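Local coordinates for protein catalase (Bacillus pumilus, PDB 4QOL) that breaks down hydrogen peroxide to water and oxygen at a heme centre and also shows peroxidase-like reactivity toward phenolic substrates, at residues Asn130-Phe135 / Thr175-Trp180. Sequence-based numbering, arbitrary orientation.
Sequences NNLPIF and THMLTW. With HEM (protoporphyrin IX containing Fe), chain E.
Behind the heme pocket of the catalase fold, the loop that leaves barrel strand 123-130 packs through Leu-132, Pro-133, Ile-134 and Phe-135 on one side of helix 175-181, against His-176, Met-177 and Trp-180. Pro-133 lies over the indole face of Trp-180 in a CH-pi contact, with CD 3.7 Å from the centroid of the Trp-180 six-membered ring and 14° off its normal. Beside it, CD2 of Leu-132 approaches Trp-180 CE3, and CD1 of Ile-134 comes 3.8 Å from Trp-180 CD1. Replacing Trp-180 with an alanine is likely to leave a gap beneath Pro-133 and Ile-134 and to deprive Lys-428 of its cation-pi partner. With CG1 flanked by the backbone N and the carbonyl carbon (chi1 53°) and chi2 extended, Ile-134 reaches CD1 over the imidazole of His-176, 3.4 Å from the ring centroid. ND1 of the same ring is hydrogen-bonded to Thr-282 O, which helps fix the ring's rotation. Met-177, bent at chi2 (72°), runs antiparallel to the Ile-134 side chain, bringing SD 3.3 Å from Ile-134 O and CE 3.9 Å from Leu-132 CD1. On the heme side, Phe-135 directs its CB away from the helix, and its ring takes the porphyrin methyl CMC over one face, 3.5 Å from CD1. The backbones are joined by one water, which donates to Phe-135 O and accepts from Met-177 N, each at 2.8 Å.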
ATOM      1  N   ASN A 130      -3.363 -26.227 -14.554  1.00 16.15           N
ATOM      2  CA  ASN A 130      -4.795 -26.118 -14.807  1.00 15.84           C
ATOM      3  C   ASN A 130      -5.348 -27.498 -15.080  1.00 15.95           C
ATOM      4  O   ASN A 130      -4.560 -28.424 -15.347  1.00 17.11           O
ATOM      5  CB  ASN A 130      -5.085 -25.238 -16.059  1.00 14.91           C
ATOM      6  CG  ASN A 130      -5.199 -23.758 -15.782  1.00 15.14           C
ATOM      7  OD1 ASN A 130      -5.372 -23.287 -14.652  1.00 16.48           O
ATOM      8  ND2 ASN A 130      -5.198 -22.990 -16.886  1.00 17.59           N
ATOM      9  N   ASN A 131      -6.635 -27.670 -15.106  1.00 15.82           N
ATOM     10  CA  ASN A 131      -7.221 -28.971 -15.565  1.00 16.54           C
ATOM     11  C   ASN A 131      -6.922 -29.267 -17.013  1.00 16.95           C
ATOM     12  O   ASN A 131      -6.378 -30.336 -17.334  1.00 17.89           O
ATOM     13  CB  ASN A 131      -8.741 -29.076 -15.274  1.00 17.61           C
ATOM     14  CG  ASN A 131      -9.590 -28.097 -16.069  1.00 17.52           C
ATOM     15  OD1 ASN A 131      -9.172 -26.978 -16.333  1.00 17.23           O
ATOM     16  ND2 ASN A 131     -10.825 -28.514 -16.403  1.00 17.99           N
ATOM     17  N   LEU A 132      -7.243 -28.331 -17.916  1.00 16.12           N
ATOM     18  CA  LEU A 132      -6.975 -28.563 -19.307  1.00 17.72           C
ATOM     19  C   LEU A 132      -5.437 -28.540 -19.587  1.00 17.20           C
ATOM     20  O   LEU A 132      -4.709 -27.754 -19.003  1.00 17.49           O
ATOM     21  CB  LEU A 132      -7.689 -27.531 -20.188  1.00 18.29           C
ATOM     22  CG  LEU A 132      -9.161 -27.371 -19.870  1.00 20.33           C
ATOM     23  CD1 LEU A 132      -9.763 -26.292 -20.742  1.00 20.69           C
ATOM     24  CD2 LEU A 132      -9.936 -28.675 -20.081  1.00 20.99           C
ATOM     25  N   PRO A 133      -4.991 -29.317 -20.560  1.00 17.41           N
ATOM     26  CA  PRO A 133      -3.528 -29.523 -20.694  1.00 16.92           C
ATOM     27  C   PRO A 133      -2.777 -28.612 -21.661  1.00 16.15           C
ATOM     28  O   PRO A 133      -1.484 -28.775 -21.803  1.00 16.37           O
ATOM     29  CB  PRO A 133      -3.415 -30.973 -21.200  1.00 18.07           C
ATOM     30  CG  PRO A 133      -4.630 -31.120 -22.027  1.00 18.27           C
ATOM     31  CD  PRO A 133      -5.718 -30.377 -21.252  1.00 17.58           C
ATOM     32  N   ILE A 134      -3.487 -27.685 -22.273  1.00 16.90           N
ATOM     33  CA  ILE A 134      -2.933 -26.688 -23.184  1.00 17.61           C
ATOM     34  C   ILE A 134      -3.419 -25.315 -22.830  1.00 17.15           C
ATOM     35  O   ILE A 134      -4.176 -25.137 -21.892  1.00 16.39           O
ATOM     36  CB  ILE A 134      -3.280 -26.993 -24.637  1.00 19.24           C
ATOM     37  CG1 ILE A 134      -4.779 -27.168 -24.791  1.00 21.13           C
ATOM     38  CG2 ILE A 134      -2.612 -28.271 -25.087  1.00 22.97           C
ATOM     39  CD1 ILE A 134      -5.193 -27.172 -26.196  1.00 24.44           C
ATOM     40  N   PHE A 135      -2.976 -24.309 -23.572  1.00 16.50           N
ATOM     41  CA  PHE A 135      -3.423 -22.964 -23.355  1.00 16.39           C
ATOM     42  C   PHE A 135      -3.847 -22.268 -24.645  1.00 15.30           C
ATOM     43  O   PHE A 135      -3.592 -22.753 -25.739  1.00 14.14           O
ATOM     44  CB  PHE A 135      -2.331 -22.136 -22.630  1.00 15.41           C
ATOM     45  CG  PHE A 135      -2.864 -21.139 -21.704  1.00 14.93           C
ATOM     46  CD1 PHE A 135      -3.612 -21.527 -20.627  1.00 15.79           C
ATOM     47  CD2 PHE A 135      -2.630 -19.785 -21.886  1.00 15.14           C
ATOM     48  CE1 PHE A 135      -4.182 -20.610 -19.762  1.00 14.68           C
ATOM     49  CE2 PHE A 135      -3.147 -18.842 -21.015  1.00 14.90           C
ATOM     50  CZ  PHE A 135      -3.875 -19.253 -19.916  1.00 15.24           C
ATOM     51  N   THR A 175      -7.026 -22.223 -31.225  1.00 14.96           N
ATOM     52  CA  THR A 175      -8.037 -23.151 -31.750  1.00 15.66           C
ATOM     53  C   THR A 175      -8.057 -24.495 -30.990  1.00 14.26           C
ATOM     54  O   THR A 175      -9.145 -25.047 -30.690  1.00 15.47           O
ATOM     55  CB  THR A 175      -7.782 -23.397 -33.264  1.00 15.59           C
ATOM     56  OG1 THR A 175      -7.750 -22.141 -33.951  1.00 14.48           O
ATOM     57  CG2 THR A 175      -8.824 -24.219 -33.840  1.00 16.11           C
ATOM     58  N   HIS A 176      -6.890 -25.057 -30.699  1.00 15.22           N
ATOM     59  CA  HIS A 176      -6.842 -26.274 -29.902  1.00 15.21           C
ATOM     60  C   HIS A 176      -7.489 -26.077 -28.508  1.00 16.27           C
ATOM     61  O   HIS A 176      -8.367 -26.858 -28.112  1.00 16.96           O
ATOM     62  CB  HIS A 176      -5.396 -26.788 -29.813  1.00 15.33           C
ATOM     63  CG  HIS A 176      -5.274 -28.185 -29.277  1.00 16.05           C
ATOM     64  ND1 HIS A 176      -4.051 -28.720 -28.882  1.00 16.91           N
ATOM     65  CD2 HIS A 176      -6.187 -29.168 -29.114  1.00 16.23           C
ATOM     66  CE1 HIS A 176      -4.243 -29.948 -28.446  1.00 17.40           C
ATOM     67  NE2 HIS A 176      -5.533 -30.242 -28.570  1.00 16.98           N
ATOM     68  N   MET A 177      -7.110 -25.019 -27.791  1.00 15.40           N
ATOM     69  CA  MET A 177      -7.685 -24.783 -26.507  1.00 16.88           C
ATOM     70  C   MET A 177      -9.200 -24.671 -26.533  1.00 16.46           C
ATOM     71  O   MET A 177      -9.895 -25.220 -25.664  1.00 18.16           O
ATOM     72  CB  MET A 177      -7.093 -23.544 -25.863  1.00 17.52           C
ATOM     73  CG  MET A 177      -7.668 -23.234 -24.497  1.00 18.26           C
ATOM     74  SD  MET A 177      -7.055 -24.427 -23.294  1.00 19.84           S
ATOM     75  CE  MET A 177      -7.281 -23.506 -21.755  1.00 17.22           C
ATOM     76  N   LEU A 178      -9.683 -23.917 -27.488  1.00 16.12           N
ATOM     77  CA  LEU A 178     -11.131 -23.666 -27.549  1.00 15.93           C
ATOM     78  C   LEU A 178     -11.894 -24.963 -27.839  1.00 15.97           C
ATOM     79  O   LEU A 178     -13.034 -25.202 -27.415  1.00 18.06           O
ATOM     80  CB  LEU A 178     -11.428 -22.643 -28.592  1.00 16.07           C
ATOM     81  CG  LEU A 178     -10.841 -21.268 -28.281  1.00 17.97           C
ATOM     82  CD1 LEU A 178     -11.026 -20.327 -29.463  1.00 19.01           C
ATOM     83  CD2 LEU A 178     -11.549 -20.678 -27.075  1.00 18.79           C
ATOM     84  N   THR A 179     -11.239 -25.876 -28.548  1.00 15.41           N
ATOM     85  CA  THR A 179     -11.811 -27.198 -28.805  1.00 15.57           C
ATOM     86  C   THR A 179     -11.941 -28.097 -27.554  1.00 16.75           C
ATOM     87  O   THR A 179     -12.839 -28.962 -27.501  1.00 18.22           O
ATOM     88  CB  THR A 179     -11.003 -27.913 -29.914  1.00 14.95           C
ATOM     89  OG1 THR A 179     -10.994 -27.063 -31.080  1.00 15.82           O
ATOM     90  CG2 THR A 179     -11.557 -29.272 -30.253  1.00 15.73           C
ATOM     91  N   TRP A 180     -11.094 -27.861 -26.534  1.00 17.71           N
ATOM     92  CA  TRP A 180     -11.290 -28.446 -25.223  1.00 16.41           C
ATOM     93  C   TRP A 180     -12.262 -27.677 -24.332  1.00 16.96           C
ATOM     94  O   TRP A 180     -13.115 -28.270 -23.718  1.00 16.59           O
ATOM     95  CB  TRP A 180      -9.919 -28.523 -24.459  1.00 18.42           C
ATOM     96  CG  TRP A 180      -8.961 -29.493 -24.906  1.00 18.90           C
ATOM     97  CD1 TRP A 180      -8.193 -29.452 -26.049  1.00 20.03           C
ATOM     98  CD2 TRP A 180      -8.535 -30.667 -24.199  1.00 18.02           C
ATOM     99  NE1 TRP A 180      -7.356 -30.471 -26.061  1.00 19.18           N
ATOM    100  CE2 TRP A 180      -7.553 -31.268 -24.969  1.00 18.57           C
ATOM    101  CE3 TRP A 180      -8.936 -31.289 -23.028  1.00 18.24           C
ATOM    102  CZ2 TRP A 180      -6.900 -32.459 -24.591  1.00 19.06           C
ATOM    103  CZ3 TRP A 180      -8.284 -32.486 -22.662  1.00 17.80           C
ATOM    104  CH2 TRP A 180      -7.302 -33.035 -23.429  1.00 18.44           C
TER
HETATM  105  CHA HEM E 501      -2.945 -17.217 -11.015  0.50 11.44           C
HETATM  106  CHB HEM E 501      -0.475 -14.781 -14.407  0.50 11.38           C
HETATM  107  CHC HEM E 501      -0.883 -18.727 -17.417  0.50 11.70           C
HETATM  108  CHD HEM E 501      -2.684 -21.236 -13.684  0.50 11.68           C
HETATM  109  C1A HEM E 501      -2.274 -16.212 -11.695  0.50 11.90           C
HETATM  110  C2A HEM E 501      -2.030 -14.891 -11.200  0.50 12.00           C
HETATM  111  C3A HEM E 501      -1.335 -14.212 -12.152  0.50 11.81           C
HETATM  112  C4A HEM E 501      -1.144 -15.102 -13.226  0.50 11.64           C
HETATM  113  CMA HEM E 501      -0.735 -12.836 -12.166  0.50 11.00           C
HETATM  114  CAA HEM E 501      -2.442 -14.409  -9.846  0.50 11.68           C
HETATM  115  CBA HEM E 501      -1.522 -15.137  -8.843  0.50 12.41           C
HETATM  116  CGA HEM E 501      -1.684 -14.623  -7.462  0.50 12.77           C
HETATM  117  O1A HEM E 501      -1.193 -15.291  -6.529  0.50 14.19           O
HETATM  118  O2A HEM E 501      -2.199 -13.504  -7.237  0.50 12.33           O
HETATM  119  C1B HEM E 501      -0.420 -15.683 -15.507  0.50 11.68           C
HETATM  120  C2B HEM E 501       0.210 -15.331 -16.742  0.50 11.46           C
HETATM  121  C3B HEM E 501       0.092 -16.398 -17.594  0.50 11.30           C
HETATM  122  C4B HEM E 501      -0.583 -17.471 -16.850  0.50 11.40           C
HETATM  123  CMB HEM E 501       0.879 -14.008 -17.014  0.50 11.98           C
HETATM  124  CAB HEM E 501       0.596 -16.562 -18.959  0.50 11.38           C
HETATM  125  CBB HEM E 501       1.514 -15.709 -19.421  0.50 12.26           C
HETATM  126  C1C HEM E 501      -1.409 -19.763 -16.645  0.50 11.92           C
HETATM  127  C2C HEM E 501      -1.352 -21.089 -17.008  0.50 12.05           C
HETATM  128  C3C HEM E 501      -1.882 -21.789 -15.969  0.50 11.67           C
HETATM  129  C4C HEM E 501      -2.196 -20.898 -14.917  0.50 12.01           C
HETATM  130  CMC HEM E 501      -0.887 -21.585 -18.360  0.50 11.80           C
HETATM  131  CAC HEM E 501      -1.927 -23.209 -15.862  0.50 12.51           C
HETATM  132  CBC HEM E 501      -1.018 -23.898 -16.532  0.50 12.74           C
HETATM  133  C1D HEM E 501      -2.887 -20.287 -12.670  0.50 11.43           C
HETATM  134  C2D HEM E 501      -3.491 -20.662 -11.391  0.50 11.05           C
HETATM  135  C3D HEM E 501      -3.602 -19.559 -10.643  0.50 10.61           C
HETATM  136  C4D HEM E 501      -3.043 -18.500 -11.476  0.50 11.46           C
HETATM  137  CMD HEM E 501      -3.911 -22.065 -11.067  0.50 10.93           C
HETATM  138  CAD HEM E 501      -4.146 -19.436  -9.242  0.50 10.40           C
HETATM  139  CBD HEM E 501      -3.002 -19.867  -8.297  0.50 10.48           C
HETATM  140  CGD HEM E 501      -3.600 -19.762  -6.925  0.50 10.87           C
HETATM  141  O1D HEM E 501      -4.277 -20.708  -6.539  0.50 10.55           O
HETATM  142  O2D HEM E 501      -3.417 -18.751  -6.194  0.50 10.68           O
HETATM  143  NA  HEM E 501      -1.689 -16.351 -12.957  0.50 12.83           N
HETATM  144  NB  HEM E 501      -0.858 -16.948 -15.643  0.50 11.60           N
HETATM  145  NC  HEM E 501      -1.852 -19.652 -15.345  0.50 12.34           N
HETATM  146  ND  HEM E 501      -2.625 -18.985 -12.692  0.50 11.80           N
HETATM  147 FE   HEM E 501      -1.778 -18.012 -14.113  0.50 14.59          FE
HETATM  148  O   HOH W   1      -4.615 -23.718 -28.175  1.00 12.65           O